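Long-range contact in alanine racemase 1 (Caldanaerobacter subterraneus subsp. tengcongensis MB4, PDB 4Y2W), which belongs to the alanine racemase family, whose members join an N-terminal TIM-type barrel to a mainly beta C-terminal domain: residues 45-54 and 372-383. The protein carries 1 engineered substitution. Numbering follows the deposited sequence.
Sequences GHGASYVAKF and RVYFYDGIKIGE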
ATOM      1  N   GLY A  45      -6.360  -2.353  -6.929  1.00 40.74           N
ATOM      2  CA  GLY A  45      -6.813  -2.356  -5.540  1.00 41.06           C
ATOM      3  C   GLY A  45      -8.190  -2.941  -5.257  1.00 40.69           C
ATOM      4  O   GLY A  45      -8.667  -2.858  -4.125  1.00 41.27           O
ATOM      5  N   HIS A  46      -8.827  -3.541  -6.264  1.00 40.09           N
ATOM      6  CA  HIS A  46     -10.164  -4.127  -6.102  1.00 39.61           C
ATOM      7  C   HIS A  46     -10.122  -5.618  -5.736  1.00 39.25           C
ATOM      8  O   HIS A  46     -11.136  -6.180  -5.320  1.00 38.83           O
ATOM      9  CB  HIS A  46     -10.991  -3.950  -7.384  1.00 39.25           C
ATOM     10  CG  HIS A  46     -11.373  -2.532  -7.678  1.00 38.83           C
ATOM     11  ND1 HIS A  46     -10.449  -1.562  -8.001  1.00 38.43           N
ATOM     12  CD2 HIS A  46     -12.584  -1.925  -7.720  1.00 38.42           C
ATOM     13  CE1 HIS A  46     -11.072  -0.417  -8.217  1.00 38.10           C
ATOM     14  NE2 HIS A  46     -12.368  -0.610  -8.058  1.00 37.68           N
ATOM     15  N   GLY A  47      -8.958  -6.251  -5.894  1.00 39.81           N
ATOM     16  CA  GLY A  47      -8.810  -7.697  -5.690  1.00 39.56           C
ATOM     17  C   GLY A  47      -8.937  -8.444  -7.007  1.00 39.66           C
ATOM     18  O   GLY A  47     -10.025  -8.536  -7.570  1.00 39.54           O
ATOM     19  N   ALA A  48      -7.822  -8.977  -7.494  1.00 40.25           N
ATOM     20  CA  ALA A  48      -7.774  -9.632  -8.799  1.00 41.21           C
ATOM     21  C   ALA A  48      -8.628 -10.893  -8.851  1.00 42.42           C
ATOM     22  O   ALA A  48      -9.356 -11.107  -9.817  1.00 43.34           O
ATOM     23  CB  ALA A  48      -6.336  -9.958  -9.174  1.00 41.34           C
ATOM     24  N   SER A  49      -8.539 -11.722  -7.813  1.00 43.96           N
ATOM     25  CA  SER A  49      -9.293 -12.976  -7.761  1.00 44.80           C
ATOM     26  C   SER A  49     -10.744 -12.783  -8.170  1.00 44.66           C
ATOM     27  O   SER A  49     -11.198 -13.368  -9.150  1.00 45.52           O
ATOM     28  CB  SER A  49      -9.236 -13.588  -6.360  1.00 45.04           C
ATOM     29  OG  SER A  49      -7.931 -14.063  -6.077  1.00 46.48           O
ATOM     30  N   TYR A  50     -11.461 -11.950  -7.422  1.00 44.73           N
ATOM     31  CA  TYR A  50     -12.891 -11.752  -7.658  1.00 44.71           C
ATOM     32  C   TYR A  50     -13.168 -11.013  -8.971  1.00 44.34           C
ATOM     33  O   TYR A  50     -14.077 -11.388  -9.713  1.00 43.87           O
ATOM     34  CB  TYR A  50     -13.548 -11.032  -6.471  1.00 44.70           C
ATOM     35  CG  TYR A  50     -14.063 -11.977  -5.401  1.00 44.84           C
ATOM     36  CD1 TYR A  50     -13.239 -12.408  -4.365  1.00 44.43           C
ATOM     37  CD2 TYR A  50     -15.377 -12.449  -5.435  1.00 45.17           C
ATOM     38  CE1 TYR A  50     -13.707 -13.276  -3.392  1.00 44.29           C
ATOM     39  CE2 TYR A  50     -15.854 -13.314  -4.466  1.00 44.79           C
ATOM     40  CZ  TYR A  50     -15.014 -13.726  -3.446  1.00 45.01           C
ATOM     41  OH  TYR A  50     -15.486 -14.584  -2.479  1.00 45.97           O
ATOM     42  N   VAL A  51     -12.381  -9.981  -9.259  1.00 43.93           N
ATOM     43  CA  VAL A  51     -12.549  -9.203 -10.490  1.00 43.63           C
ATOM     44  C   VAL A  51     -12.317 -10.077 -11.725  1.00 43.74           C
ATOM     45  O   VAL A  51     -13.077 -10.010 -12.689  1.00 42.11           O
ATOM     46  CB  VAL A  51     -11.609  -7.978 -10.517  1.00 43.72           C
ATOM     47  CG1 VAL A  51     -11.574  -7.331 -11.895  1.00 44.24           C
ATOM     48  CG2 VAL A  51     -12.042  -6.961  -9.472  1.00 43.78           C
ATOM     49  N   ALA A  52     -11.273 -10.899 -11.687  1.00 44.60           N
ATOM     50  CA  ALA A  52     -10.977 -11.814 -12.786  1.00 45.55           C
ATOM     51  C   ALA A  52     -12.072 -12.866 -12.924  1.00 46.87           C
ATOM     52  O   ALA A  52     -12.504 -13.177 -14.032  1.00 46.11           O
ATOM     53  CB  ALA A  52      -9.627 -12.483 -12.576  1.00 45.12           C
ATOM     54  N   LYS A  53     -12.514 -13.405 -11.792  1.00 50.17           N
ATOM     55  CA  LYS A  53     -13.582 -14.403 -11.771  1.00 52.34           C
ATOM     56  C   LYS A  53     -14.817 -13.874 -12.496  1.00 51.49           C
ATOM     57  O   LYS A  53     -15.369 -14.555 -13.359  1.00 52.71           O
ATOM     58  CB  LYS A  53     -13.941 -14.785 -10.324  1.00 54.18           C
ATOM     59  CG  LYS A  53     -14.910 -15.959 -10.190  1.00 56.83           C
ATOM     60  CD  LYS A  53     -15.826 -15.808  -8.974  1.00 58.77           C
ATOM     61  CE  LYS A  53     -16.890 -16.900  -8.893  1.00 59.13           C
ATOM     62  NZ  LYS A  53     -16.456 -18.064  -8.068  1.00 59.34           N
ATOM     63  N   PHE A  54     -15.228 -12.655 -12.160  1.00 50.24           N
ATOM     64  CA  PHE A  54     -16.466 -12.091 -12.700  1.00 50.01           C
ATOM     65  C   PHE A  54     -16.340 -11.551 -14.129  1.00 50.87           C
ATOM     66  O   PHE A  54     -17.326 -11.541 -14.871  1.00 51.62           O
ATOM     67  CB  PHE A  54     -17.046 -11.038 -11.747  1.00 49.43           C
ATOM     68  CG  PHE A  54     -17.958 -11.623 -10.708  1.00 49.06           C
ATOM     69  CD1 PHE A  54     -17.445 -12.373  -9.658  1.00 48.93           C
ATOM     70  CD2 PHE A  54     -19.335 -11.466 -10.804  1.00 49.34           C
ATOM     71  CE1 PHE A  54     -18.288 -12.935  -8.712  1.00 49.48           C
ATOM     72  CE2 PHE A  54     -20.182 -12.026  -9.860  1.00 48.84           C
ATOM     73  CZ  PHE A  54     -19.660 -12.763  -8.814  1.00 48.62           C
ATOM     74  N   ARG A 372     -11.413  -6.252   1.402  1.00 34.54           N
ATOM     75  CA  ARG A 372     -12.289  -6.005   0.264  1.00 35.48           C
ATOM     76  C   ARG A 372     -13.569  -6.808   0.425  1.00 37.14           C
ATOM     77  O   ARG A 372     -13.525  -8.028   0.569  1.00 37.24           O
ATOM     78  CB  ARG A 372     -11.602  -6.388  -1.047  1.00 35.32           C
ATOM     79  CG  ARG A 372     -10.735  -5.297  -1.650  1.00 35.23           C
ATOM     80  CD  ARG A 372      -9.501  -5.005  -0.815  1.00 35.08           C
ATOM     81  NE  ARG A 372      -8.542  -4.196  -1.564  1.00 35.18           N
ATOM     82  CZ  ARG A 372      -7.377  -3.763  -1.089  1.00 34.94           C
ATOM     83  NH1 ARG A 372      -7.001  -4.044   0.149  1.00 34.74           N
ATOM     84  NH2 ARG A 372      -6.580  -3.038  -1.859  1.00 35.87           N
ATOM     85  N   VAL A 373     -14.701  -6.106   0.413  1.00 39.08           N
ATOM     86  CA  VAL A 373     -16.021  -6.724   0.469  1.00 39.92           C
ATOM     87  C   VAL A 373     -16.633  -6.627  -0.925  1.00 41.08           C
ATOM     88  O   VAL A 373     -16.505  -5.595  -1.586  1.00 41.54           O
ATOM     89  CB  VAL A 373     -16.921  -6.013   1.502  1.00 40.21           C
ATOM     90  CG1 VAL A 373     -18.277  -6.696   1.606  1.00 40.59           C
ATOM     91  CG2 VAL A 373     -16.238  -5.982   2.863  1.00 40.30           C
ATOM     92  N   TYR A 374     -17.298  -7.696  -1.365  1.00 43.13           N
ATOM     93  CA  TYR A 374     -17.762  -7.815  -2.752  1.00 44.02           C
ATOM     94  C   TYR A 374     -19.282  -7.855  -2.885  1.00 45.08           C
ATOM     95  O   TYR A 374     -19.960  -8.575  -2.150  1.00 44.88           O
ATOM     96  CB  TYR A 374     -17.135  -9.050  -3.401  1.00 43.64           C
ATOM     97  CG  TYR A 374     -15.644  -8.898  -3.579  1.00 43.48           C
ATOM     98  CD1 TYR A 374     -15.122  -8.208  -4.669  1.00 43.30           C
ATOM     99  CD2 TYR A 374     -14.757  -9.409  -2.641  1.00 43.04           C
ATOM    100  CE1 TYR A 374     -13.755  -8.045  -4.828  1.00 42.98           C
ATOM    101  CE2 TYR A 374     -13.388  -9.257  -2.794  1.00 43.05           C
ATOM    102  CZ  TYR A 374     -12.894  -8.571  -3.887  1.00 42.56           C
ATOM    103  OH  TYR A 374     -11.540  -8.419  -4.039  1.00 41.61           O
ATOM    104  N   PHE A 375     -19.795  -7.082  -3.845  1.00 46.69           N
ATOM    105  CA  PHE A 375     -21.232  -6.939  -4.078  1.00 47.52           C
ATOM    106  C   PHE A 375     -21.617  -7.254  -5.523  1.00 48.96           C
ATOM    107  O   PHE A 375     -20.853  -6.999  -6.453  1.00 47.19           O
ATOM    108  CB  PHE A 375     -21.677  -5.514  -3.743  1.00 47.38           C
ATOM    109  CG  PHE A 375     -21.697  -5.218  -2.273  1.00 47.16           C
ATOM    110  CD1 PHE A 375     -20.553  -4.777  -1.626  1.00 46.81           C
ATOM    111  CD2 PHE A 375     -22.862  -5.383  -1.535  1.00 48.01           C
ATOM    112  CE1 PHE A 375     -20.572  -4.500  -0.269  1.00 46.80           C
ATOM    113  CE2 PHE A 375     -22.887  -5.112  -0.176  1.00 47.48           C
ATOM    114  CZ  PHE A 375     -21.741  -4.667   0.456  1.00 46.89           C
ATOM    115  N   TYR A 376     -22.816  -7.808  -5.693  1.00 52.96           N
ATOM    116  CA  TYR A 376     -23.374  -8.100  -7.012  1.00 55.52           C
ATOM    117  C   TYR A 376     -24.903  -8.014  -6.945  1.00 57.05           C
ATOM    118  O   TYR A 376     -25.535  -8.705  -6.140  1.00 58.43           O
ATOM    119  CB  TYR A 376     -22.927  -9.484  -7.491  1.00 56.25           C
ATOM    120  CG  TYR A 376     -23.142  -9.715  -8.972  1.00 58.37           C
ATOM    121  CD1 TYR A 376     -22.294  -9.135  -9.919  1.00 58.13           C
ATOM    122  CD2 TYR A 376     -24.190 -10.515  -9.430  1.00 59.56           C
ATOM    123  CE1 TYR A 376     -22.486  -9.343 -11.276  1.00 58.06           C
ATOM    124  CE2 TYR A 376     -24.388 -10.729 -10.786  1.00 59.29           C
ATOM    125  CZ  TYR A 376     -23.535 -10.142 -11.703  1.00 58.93           C
ATOM    126  OH  TYR A 376     -23.732 -10.354 -13.047  1.00 58.29           O
ATOM    127  N   ASP A 377     -25.480  -7.162  -7.792  1.00 58.25           N
ATOM    128  CA  ASP A 377     -26.920  -6.871  -7.787  1.00 59.63           C
ATOM    129  C   ASP A 377     -27.419  -6.393  -6.418  1.00 58.32           C
ATOM    130  O   ASP A 377     -28.547  -6.694  -6.022  1.00 58.61           O
ATOM    131  CB  ASP A 377     -27.734  -8.087  -8.275  1.00 61.30           C
ATOM    132  CG  ASP A 377     -27.494  -8.412  -9.752  1.00 62.99           C
ATOM    133  OD1 ASP A 377     -27.002  -7.537 -10.502  1.00 62.85           O
ATOM    134  OD2 ASP A 377     -27.810  -9.549 -10.167  1.00 63.46           O
ATOM    135  N   GLY A 378     -26.577  -5.643  -5.708  1.00 57.80           N
ATOM    136  CA  GLY A 378     -26.931  -5.080  -4.400  1.00 57.67           C
ATOM    137  C   GLY A 378     -26.589  -5.939  -3.191  1.00 57.46           C
ATOM    138  O   GLY A 378     -26.489  -5.421  -2.079  1.00 56.64           O
ATOM    139  N   ILE A 379     -26.403  -7.243  -3.406  1.00 57.07           N
ATOM    140  CA  ILE A 379     -26.184  -8.200  -2.319  1.00 57.73           C
ATOM    141  C   ILE A 379     -24.699  -8.542  -2.163  1.00 55.93           C
ATOM    142  O   ILE A 379     -23.977  -8.658  -3.151  1.00 54.14           O
ATOM    143  CB  ILE A 379     -26.965  -9.513  -2.569  1.00 59.39           C
ATOM    144  CG1 ILE A 379     -28.429  -9.224  -2.936  1.00 60.13           C
ATOM    145  CG2 ILE A 379     -26.877 -10.438  -1.358  1.00 59.38           C
ATOM    146  CD1 ILE A 379     -29.207  -8.449  -1.890  1.00 60.22           C
ATOM    147  N   LYS A 380     -24.263  -8.711  -0.915  1.00 55.63           N
ATOM    148  CA  LYS A 380     -22.888  -9.100  -0.603  1.00 54.66           C
ATOM    149  C   LYS A 380     -22.702 -10.590  -0.864  1.00 53.93           C
ATOM    150  O   LYS A 380     -23.495 -11.403  -0.391  1.00 53.39           O
ATOM    151  CB  LYS A 380     -22.562  -8.792   0.862  1.00 55.62           C
ATOM    152  CG  LYS A 380     -21.202  -9.302   1.325  1.00 56.45           C
ATOM    153  CD  LYS A 380     -20.998  -9.107   2.818  1.00 56.18           C
ATOM    154  CE  LYS A 380     -19.725  -9.796   3.284  1.00 57.01           C
ATOM    155  NZ  LYS A 380     -19.492  -9.643   4.746  1.00 57.22           N
ATOM    156  N   ILE A 381     -21.641 -10.944  -1.588  1.00 53.85           N
ATOM    157  CA  ILE A 381     -21.419 -12.333  -2.010  1.00 54.40           C
ATOM    158  C   ILE A 381     -20.056 -12.913  -1.622  1.00 53.40           C
ATOM    159  O   ILE A 381     -19.683 -13.983  -2.103  1.00 54.10           O
ATOM    160  CB  ILE A 381     -21.573 -12.478  -3.539  1.00 55.31           C
ATOM    161  CG1 ILE A 381     -20.516 -11.641  -4.268  1.00 56.34           C
ATOM    162  CG2 ILE A 381     -22.979 -12.079  -3.969  1.00 54.87           C
ATOM    163  CD1 ILE A 381     -20.164 -12.181  -5.633  1.00 56.53           C
ATOM    164  N   GLY A 382     -19.315 -12.223  -0.762  1.00 52.27           N
ATOM    165  CA  GLY A 382     -17.995 -12.693  -0.362  1.00 50.77           C
ATOM    166  C   GLY A 382     -17.104 -11.565   0.100  1.00 50.83           C
ATOM    167  O   GLY A 382     -17.437 -10.388  -0.057  1.00 50.38           O
ATOM    168  N   GLU A 383     -15.959 -11.935   0.664  1.00 50.82           N
ATOM    169  CA  GLU A 383     -15.022 -10.974   1.229  1.00 49.32           C
ATOM    170  C   GLU A 383     -13.611 -11.540   1.267  1.00 48.27           C
ATOM    171  O   GLU A 383     -13.424 -12.758   1.307  1.00 47.95           O
ATOM    172  CB  GLU A 383     -15.451 -10.610   2.647  1.00 50.70           C
ATOM    173  CG  GLU A 383     -15.532 -11.798   3.595  1.00 52.12           C
ATOM    174  CD  GLU A 383     -15.930 -11.399   5.003  1.00 53.53           C
ATOM    175  OE1 GLU A 383     -17.126 -11.096   5.220  1.00 54.16           O
ATOM    176  OE2 GLU A 383     -15.046 -11.398   5.890  1.00 52.94           O
TER
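Tyr50 and Phe54, one turn apart on helix 48-54, face the hairpin of strands 372-376 and 379-383, the helix axis passing 10.7 Å from that of the second strand, their N-to-C directions 137° apart; by CA position, His46, Tyr50 and Phe54 are paired with Arg372, Tyr374 and Tyr376. The Tyr50 and Tyr374 rings form an offset stack, centroids 4.2 Å apart and planes 15° from parallel. Because the rings are displaced, Tyr50 CB also sits over the same face of Tyr374, a CH-pi contact 3.6 Å from the ring centroid. Beyond the stack, Tyr50 OH rests against Gly382 CA on the second strand. Tyr374, with CG anti to its carbonyl carbon, extends its ring to the start of the helix, where OH donates to an in-plane lone pair of His46 O at 2.6 Å and lies against Gly47 CA. This bond and the stack would together restrict rotation of the phenol. Arg372 comes side-on to Gly45 O: NE at 2.9 Å and NH2 at 3.1 Å approach from one face of the carbonyl, and the oxygen lies close to the guanidinium plane. NH1 bonds to Val370 O and Ser367 O and NH2 to Ile366 O, so the buried guanidinium ties several backbone carbonyls together. Toward the turn, Phe54 CE2 lies over one face of Tyr376, 3.6 Å from Tyr376 CD1, with the ring planes inclined at 53°. Ile381 CD1 meets Phe54 at CZ, while Leu15 touches both side chains. Gly47 holds the N-cap position of the helix. Strand 372-376 pairs with strand 10-14 in the C-terminal domain's sheet, and the type I' turn Tyr376-Ile379 closes its hairpin; the contact thus packs a helix of the TIM-type barrel against that sheet, the two-domain architecture of alanine racemases.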